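Local coordinates for periplasmic cell division protein (SufI) (Aquifex aeolicus, PDB 6SYY), which is a multicopper oxidase of the laccase-like kind, probably oxidising its substrates at one copper and passing the electrons to a three-copper cluster, at residues 63-68 and 117-122; 173-178 and 204-209. One frame throughout, in Å; residues are numbered along the deposited sequence.

Contact 1. Residues 63-68 and 117-122; sequences VSITAK and IHWHGF. With CU (copper (II) ion), chain E; O (oxygen atom), chain F.
The indole of Trp119 meets Ile65 at its edge: the methyl CD1 of Ile65 lies near the ring plane, 3.5 Å from Trp119 CH2. One face of the same indole carries CG2 of Ile117, 3.6 Å above the plane and displaced toward the rim. Ile65 thus offers two branches to two neighbours and joins the two sheets of a cupredoxin-like beta sandwich here. Its CG1 sits beside the backbone N (chi1 -53°) and carries CD1 to the tryptophan; CG2 takes the other direction and touches Ile117 CD1 at 3.7 Å.

Behind this apolar seam the strand 117-120 sends His118 and His120 to the coppers. The His118 ring has the backbone N of His120 3.6 Å above its centre, and its CD2 lies 3.3 Å from the bound oxygen atom. His120 binds copper through ND1 at 2.0 Å, and His159 and His510 complete the protein ligands of that ion. Asp479 accepts a hydrogen bond from His120 NE2, a second-shell contact that helps fix the imidazole's rotation.

Strand 63-72 pairs with strands 80-86 and 102-110, from which Tyr85 and Phe107 extend the packing around Ile117, whereas strand 117-120 edges the other sheet beside strand 154-160.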
ATOM      1  N   VAL A  63      18.038   4.762  13.345  1.00 31.68           N
ATOM      2  CA  VAL A  63      16.869   5.610  13.537  1.00 32.50           C
ATOM      3  C   VAL A  63      15.844   4.844  14.360  1.00 26.44           C
ATOM      4  O   VAL A  63      15.465   3.723  13.999  1.00 23.81           O
ATOM      5  CB  VAL A  63      16.250   6.035  12.193  1.00 31.36           C
ATOM      6  CG1 VAL A  63      14.961   6.813  12.424  1.00 24.51           C
ATOM      7  CG2 VAL A  63      17.244   6.836  11.380  1.00 36.94           C
ATOM      8  N   SER A  64      15.384   5.450  15.452  1.00 33.13           N
ATOM      9  CA  SER A  64      14.338   4.862  16.277  1.00 24.62           C
ATOM     10  C   SER A  64      12.972   5.223  15.709  1.00 26.22           C
ATOM     11  O   SER A  64      12.694   6.393  15.426  1.00 29.97           O
ATOM     12  CB  SER A  64      14.453   5.337  17.728  1.00 25.88           C
ATOM     13  OG  SER A  64      15.651   4.868  18.324  1.00 59.13           O
ATOM     14  N   ILE A  65      12.131   4.212  15.527  1.00 22.63           N
ATOM     15  CA  ILE A  65      10.748   4.395  15.116  1.00 21.79           C
ATOM     16  C   ILE A  65       9.887   3.846  16.241  1.00 21.84           C
ATOM     17  O   ILE A  65       9.829   2.627  16.449  1.00 30.32           O
ATOM     18  CB  ILE A  65      10.443   3.695  13.786  1.00 31.07           C
ATOM     19  CG1 ILE A  65      11.446   4.141  12.723  1.00 24.86           C
ATOM     20  CG2 ILE A  65       9.021   3.993  13.345  1.00 20.05           C
ATOM     21  CD1 ILE A  65      11.375   3.348  11.458  1.00 39.97           C
ATOM     22  N   THR A  66       9.228   4.735  16.975  1.00 22.33           N
ATOM     23  CA  THR A  66       8.495   4.362  18.177  1.00 32.89           C
ATOM     24  C   THR A  66       7.000   4.413  17.905  1.00 25.08           C
ATOM     25  O   THR A  66       6.474   5.454  17.500  1.00 33.10           O
ATOM     26  CB  THR A  66       8.850   5.282  19.342  1.00 25.38           C
ATOM     27  OG1 THR A  66      10.271   5.310  19.508  1.00 44.99           O
ATOM     28  CG2 THR A  66       8.199   4.777  20.621  1.00 28.19           C
ATOM     29  N   ALA A  67       6.319   3.290  18.128  1.00 29.44           N
ATOM     30  CA  ALA A  67       4.864   3.260  18.123  1.00 25.74           C
ATOM     31  C   ALA A  67       4.368   3.574  19.527  1.00 31.95           C
ATOM     32  O   ALA A  67       4.856   2.999  20.502  1.00 26.58           O
ATOM     33  CB  ALA A  67       4.343   1.900  17.665  1.00 24.64           C
ATOM     34  N   LYS A  68       3.412   4.492  19.631  1.00 32.45           N
ATOM     35  CA  LYS A  68       2.960   4.924  20.942  1.00 23.28           C
ATOM     36  C   LYS A  68       1.521   5.409  20.860  1.00 32.05           C
ATOM     37  O   LYS A  68       1.024   5.783  19.792  1.00 26.00           O
ATOM     38  CB  LYS A  68       3.859   6.034  21.507  1.00 24.37           C
ATOM     39  CG  LYS A  68       3.738   7.365  20.780  1.00 26.26           C
ATOM     40  CD  LYS A  68       4.402   8.480  21.573  1.00 32.56           C
ATOM     41  CE  LYS A  68       4.029   9.837  21.012  1.00 51.12           C
ATOM     42  NZ  LYS A  68       4.660  10.962  21.756  1.00 51.16           N
ATOM     43  N   ILE A 117       7.075  -3.677  12.597  1.00 23.79           N
ATOM     44  CA  ILE A 117       6.853  -2.861  11.409  1.00 19.47           C
ATOM     45  C   ILE A 117       7.189  -3.692  10.183  1.00 26.28           C
ATOM     46  O   ILE A 117       8.265  -4.293  10.104  1.00 24.64           O
ATOM     47  CB  ILE A 117       7.700  -1.579  11.440  1.00 23.68           C
ATOM     48  CG1 ILE A 117       7.503  -0.824  12.753  1.00 25.50           C
ATOM     49  CG2 ILE A 117       7.345  -0.689  10.258  1.00 29.40           C
ATOM     50  CD1 ILE A 117       8.347   0.425  12.854  1.00 27.13           C
ATOM     51  N   HIS A 118       6.272  -3.730   9.227  1.00 24.45           N
ATOM     52  CA  HIS A 118       6.541  -4.309   7.921  1.00 26.61           C
ATOM     53  C   HIS A 118       6.841  -3.196   6.924  1.00 35.71           C
ATOM     54  O   HIS A 118       6.095  -2.215   6.839  1.00 24.32           O
ATOM     55  CB  HIS A 118       5.359  -5.145   7.435  1.00 24.62           C
ATOM     56  CG  HIS A 118       5.516  -5.640   6.034  1.00 57.27           C
ATOM     57  ND1 HIS A 118       6.659  -6.271   5.593  1.00 43.72           N
ATOM     58  CD2 HIS A 118       4.678  -5.591   4.971  1.00 37.77           C
ATOM     59  CE1 HIS A 118       6.519  -6.590   4.320  1.00 55.10           C
ATOM     60  NE2 HIS A 118       5.325  -6.194   3.919  1.00 68.61           N
ATOM     61  N   TRP A 119       7.938  -3.345   6.182  1.00 25.75           N
ATOM     62  CA  TRP A 119       8.288  -2.409   5.113  1.00 29.55           C
ATOM     63  C   TRP A 119       7.673  -2.937   3.819  1.00 35.60           C
ATOM     64  O   TRP A 119       8.322  -3.588   2.997  1.00 33.15           O
ATOM     65  CB  TRP A 119       9.800  -2.250   5.011  1.00 23.29           C
ATOM     66  CG  TRP A 119      10.480  -2.164   6.340  1.00 30.75           C
ATOM     67  CD1 TRP A 119      11.280  -3.108   6.915  1.00 36.53           C
ATOM     68  CD2 TRP A 119      10.412  -1.076   7.268  1.00 37.44           C
ATOM     69  NE1 TRP A 119      11.717  -2.674   8.145  1.00 37.08           N
ATOM     70  CE2 TRP A 119      11.196  -1.431   8.386  1.00 31.62           C
ATOM     71  CE3 TRP A 119       9.761   0.162   7.267  1.00 30.91           C
ATOM     72  CZ2 TRP A 119      11.347  -0.594   9.485  1.00 30.59           C
ATOM     73  CZ3 TRP A 119       9.916   0.993   8.362  1.00 40.40           C
ATOM     74  CH2 TRP A 119      10.703   0.613   9.454  1.00 25.79           C
ATOM     75  N   HIS A 120       6.384  -2.643   3.650  1.00 30.04           N
ATOM     76  CA  HIS A 120       5.585  -3.229   2.578  1.00 29.27           C
ATOM     77  C   HIS A 120       6.146  -2.841   1.218  1.00 42.81           C
ATOM     78  O   HIS A 120       6.266  -1.654   0.895  1.00 30.10           O
ATOM     79  CB  HIS A 120       4.128  -2.777   2.726  1.00 26.75           C
ATOM     80  CG  HIS A 120       3.183  -3.377   1.726  1.00 34.78           C
ATOM     81  ND1 HIS A 120       1.919  -3.807   2.070  1.00 35.51           N
ATOM     82  CD2 HIS A 120       3.297  -3.585   0.391  1.00 37.92           C
ATOM     83  CE1 HIS A 120       1.303  -4.268   0.996  1.00 48.46           C
ATOM     84  NE2 HIS A 120       2.117  -4.144  -0.037  1.00 33.37           N
ATOM     85  N   GLY A 121       6.485  -3.852   0.421  1.00 33.52           N
ATOM     86  CA  GLY A 121       7.038  -3.655  -0.899  1.00 32.59           C
ATOM     87  C   GLY A 121       8.544  -3.783  -0.983  1.00 25.11           C
ATOM     88  O   GLY A 121       9.079  -3.852  -2.096  1.00 40.54           O
ATOM     89  N   PHE A 122       9.240  -3.828   0.152  1.00 41.45           N
ATOM     90  CA  PHE A 122      10.695  -3.904   0.139  1.00 20.11           C
ATOM     91  C   PHE A 122      11.175  -5.298  -0.251  1.00 44.42           C
ATOM     92  O   PHE A 122      10.589  -6.314   0.136  1.00 32.56           O
ATOM     93  CB  PHE A 122      11.269  -3.545   1.515  1.00 31.26           C
ATOM     94  CG  PHE A 122      11.350  -2.068   1.787  1.00 42.43           C
ATOM     95  CD1 PHE A 122      10.525  -1.170   1.127  1.00 28.78           C
ATOM     96  CD2 PHE A 122      12.264  -1.576   2.703  1.00 29.19           C
ATOM     97  CE1 PHE A 122      10.606   0.191   1.385  1.00 29.34           C
ATOM     98  CE2 PHE A 122      12.349  -0.217   2.965  1.00 46.40           C
ATOM     99  CZ  PHE A 122      11.519   0.666   2.304  1.00 32.87           C
TER
HETATM  100 CU    CU E 704       1.059  -4.099   3.812  0.60 38.83          CU
HETATM  101  O     O F 705       1.542  -6.398   4.389  0.60 29.00           O

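Contact 2. Residues 173-178 and 204-209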
ATOM      1  N   GLY A 173      -3.909   3.838  13.723  1.00 25.99           N
ATOM      2  CA  GLY A 173      -3.039   4.921  13.310  1.00 20.91           C
ATOM      3  C   GLY A 173      -1.635   4.568  12.860  1.00 38.45           C
ATOM      4  O   GLY A 173      -0.915   5.441  12.371  1.00 37.81           O
ATOM      5  N   LEU A 174      -1.222   3.313  13.014  1.00 24.37           N
ATOM      6  CA  LEU A 174       0.124   2.914  12.602  1.00 20.86           C
ATOM      7  C   LEU A 174       0.104   2.664  11.099  1.00 30.22           C
ATOM      8  O   LEU A 174      -0.201   1.568  10.629  1.00 39.15           O
ATOM      9  CB  LEU A 174       0.595   1.691  13.378  1.00 20.55           C
ATOM     10  CG  LEU A 174       0.718   1.873  14.890  1.00 20.83           C
ATOM     11  CD1 LEU A 174       1.292   0.618  15.550  1.00 21.00           C
ATOM     12  CD2 LEU A 174       1.559   3.102  15.206  1.00 22.40           C
ATOM     13  N   ALA A 175       0.418   3.711  10.335  1.00 28.00           N
ATOM     14  CA  ALA A 175       0.482   3.639   8.882  1.00 33.06           C
ATOM     15  C   ALA A 175       1.243   4.853   8.375  1.00 29.77           C
ATOM     16  O   ALA A 175       1.006   5.976   8.830  1.00 27.81           O
ATOM     17  CB  ALA A 175      -0.913   3.584   8.241  1.00 19.25           C
ATOM     18  N   GLY A 176       2.148   4.621   7.433  1.00 22.06           N
ATOM     19  CA  GLY A 176       2.928   5.703   6.867  1.00 24.66           C
ATOM     20  C   GLY A 176       3.387   5.357   5.469  1.00 20.85           C
ATOM     21  O   GLY A 176       3.419   4.186   5.070  1.00 24.22           O
ATOM     22  N   MET A 177       3.751   6.400   4.730  1.00 18.52           N
ATOM     23  CA  MET A 177       4.219   6.283   3.359  1.00 18.39           C
ATOM     24  C   MET A 177       5.739   6.387   3.303  1.00 24.22           C
ATOM     25  O   MET A 177       6.353   7.126   4.078  1.00 21.67           O
ATOM     26  CB  MET A 177       3.586   7.366   2.478  1.00 18.41           C
ATOM     27  CG  MET A 177       4.152   7.449   1.066  1.00 22.61           C
ATOM     28  SD  MET A 177       3.357   8.699   0.029  1.00 26.67           S
ATOM     29  CE  MET A 177       1.711   8.008  -0.161  1.00 18.29           C
ATOM     30  N   ILE A 178       6.332   5.630   2.382  1.00 26.98           N
ATOM     31  CA  ILE A 178       7.750   5.696   2.052  1.00 39.14           C
ATOM     32  C   ILE A 178       7.878   6.137   0.599  1.00 31.77           C
ATOM     33  O   ILE A 178       7.138   5.657  -0.268  1.00 27.82           O
ATOM     34  CB  ILE A 178       8.439   4.331   2.270  1.00 30.36           C
ATOM     35  CG1 ILE A 178       8.384   3.928   3.744  1.00 26.69           C
ATOM     36  CG2 ILE A 178       9.878   4.351   1.760  1.00 21.73           C
ATOM     37  CD1 ILE A 178       8.882   2.522   4.003  1.00 26.00           C
ATOM     38  N   ILE A 204      -3.056   9.397   1.222  1.00 20.64           N
ATOM     39  CA  ILE A 204      -3.260   8.172   1.981  1.00 21.88           C
ATOM     40  C   ILE A 204      -4.752   8.102   2.298  1.00 31.22           C
ATOM     41  O   ILE A 204      -5.237   8.767   3.216  1.00 26.77           O
ATOM     42  CB  ILE A 204      -2.395   8.138   3.241  1.00 20.72           C
ATOM     43  CG1 ILE A 204      -0.913   8.215   2.850  1.00 18.66           C
ATOM     44  CG2 ILE A 204      -2.695   6.888   4.065  1.00 18.60           C
ATOM     45  CD1 ILE A 204      -0.008   8.764   3.930  1.00 25.22           C
ATOM     46  N   ILE A 205      -5.483   7.304   1.525  1.00 26.83           N
ATOM     47  CA  ILE A 205      -6.938   7.249   1.628  1.00 19.52           C
ATOM     48  C   ILE A 205      -7.336   6.145   2.598  1.00 23.88           C
ATOM     49  O   ILE A 205      -6.916   4.990   2.459  1.00 26.23           O
ATOM     50  CB  ILE A 205      -7.582   7.036   0.249  1.00 19.14           C
ATOM     51  CG1 ILE A 205      -7.077   8.089  -0.736  1.00 19.03           C
ATOM     52  CG2 ILE A 205      -9.098   7.098   0.361  1.00 24.08           C
ATOM     53  CD1 ILE A 205      -7.696   7.978  -2.110  1.00 24.48           C
ATOM     54  N   GLN A 206      -8.153   6.507   3.582  1.00 27.12           N
ATOM     55  CA  GLN A 206      -8.576   5.596   4.631  1.00 19.67           C
ATOM     56  C   GLN A 206     -10.023   5.897   4.986  1.00 22.52           C
ATOM     57  O   GLN A 206     -10.454   7.051   4.951  1.00 30.15           O
ATOM     58  CB  GLN A 206      -7.704   5.739   5.882  1.00 21.11           C
ATOM     59  CG  GLN A 206      -6.220   5.526   5.655  1.00 25.54           C
ATOM     60  CD  GLN A 206      -5.433   5.645   6.941  1.00 28.57           C
ATOM     61  OE1 GLN A 206      -4.915   4.654   7.460  1.00 30.43           O
ATOM     62  NE2 GLN A 206      -5.350   6.858   7.473  1.00 29.21           N
ATOM     63  N   ASP A 207     -10.775   4.857   5.324  1.00 33.18           N
ATOM     64  CA  ASP A 207     -12.115   5.034   5.856  1.00 21.06           C
ATOM     65  C   ASP A 207     -12.117   4.645   7.326  1.00 29.22           C
ATOM     66  O   ASP A 207     -11.498   3.648   7.717  1.00 32.96           O
ATOM     67  CB  ASP A 207     -13.159   4.226   5.073  1.00 24.48           C
ATOM     68  CG  ASP A 207     -12.854   2.743   5.031  1.00 30.97           C
ATOM     69  OD1 ASP A 207     -11.666   2.368   5.071  1.00 29.64           O
ATOM     70  OD2 ASP A 207     -13.815   1.948   4.943  1.00 26.60           O
ATOM     71  N   LYS A 208     -12.783   5.460   8.143  1.00 32.48           N
ATOM     72  CA  LYS A 208     -12.838   5.249   9.584  1.00 41.87           C
ATOM     73  C   LYS A 208     -14.217   5.646  10.099  1.00 26.05           C
ATOM     74  O   LYS A 208     -14.980   6.344   9.426  1.00 32.80           O
ATOM     75  CB  LYS A 208     -11.732   6.037  10.314  1.00 34.64           C
ATOM     76  CG  LYS A 208     -10.331   5.526  10.004  1.00 30.29           C
ATOM     77  CD  LYS A 208      -9.235   6.130  10.875  1.00 39.24           C
ATOM     78  CE  LYS A 208      -7.888   5.492  10.521  1.00 25.92           C
ATOM     79  NZ  LYS A 208      -6.728   6.189  11.125  1.00 58.04           N
ATOM     80  N   THR A 209     -14.527   5.184  11.307  1.00 37.86           N
ATOM     81  CA  THR A 209     -15.805   5.446  11.953  1.00 29.95           C
ATOM     82  C   THR A 209     -15.555   6.068  13.320  1.00 54.59           C
ATOM     83  O   THR A 209     -14.735   5.559  14.094  1.00 27.00           O
ATOM     84  CB  THR A 209     -16.616   4.156  12.094  1.00 42.83           C
ATOM     85  OG1 THR A 209     -16.858   3.602  10.795  1.00 27.92           O
ATOM     86  CG2 THR A 209     -17.941   4.431  12.776  1.00 26.24           C
TER
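Apolar packing joins Met177 to Ile204, where the two segments pass with their closest CA atoms 7.8 Å apart. The terminal methyl CE of Met177 lies 4.0 Å from Ile204 CG1, and Met177 CB is 4.1 Å from Ile204 CD1: the ethyl arm crosses the methionine at an angle, CG1 meeting the methyl and CD1 the CB. Met177 starts out extended and bends only at its last torsion (chi3 -67°), which swings the methyl round toward Ile204. Leu253 of strand 247-254 touches both residues and continues this apolar patch.

Looser contacts between apolar and polar groups follow along the segments, which run in nearly opposite directions, 163° apart. Ala175 points its CB toward segment 204-209 and packs beside the end of the Gln206 side chain. At the far end the extended chain of Lys208 brings NZ to 4.5 Å from Gly173 CA. That glycine ends the helix 166-172 in a Schellman motif, its positive phi turning the chain into the approach to strand 176-181.

The backbones belong to separate sheets, and what joins them is side-chain contact without hydrogen bonds between the segments. The join therefore rests on shape and van der Waals contact at the methionine end and thins out toward Lys208, whose chain lies among Leu216, Leu235 and Met82, as a worked case of two cupredoxin-like domains packed together close to the copper ligand His159.

In the fold
Followed from the N terminus, the chain first lays down strand 63-72, and contact 1 closes when strand 117-120 comes back to it after 48 intervening residues. Contact 2 opens only later, at 173-178, and closes at 204-209 across a shorter excursion that includes helix 183-192; the two loops are therefore in series, neither nested nor crossed. Contact 1 joins two sheets of the N-terminal cupredoxin-like domain, and contact 2 links one of these to the next domain. Their centres lie about 14 Å apart, bridged by Phe122 and Trp119 against Ile178 and by Ala67 against Leu174. Strands 117-120 and 176-181 share a sheet, with strand 154-160 between them.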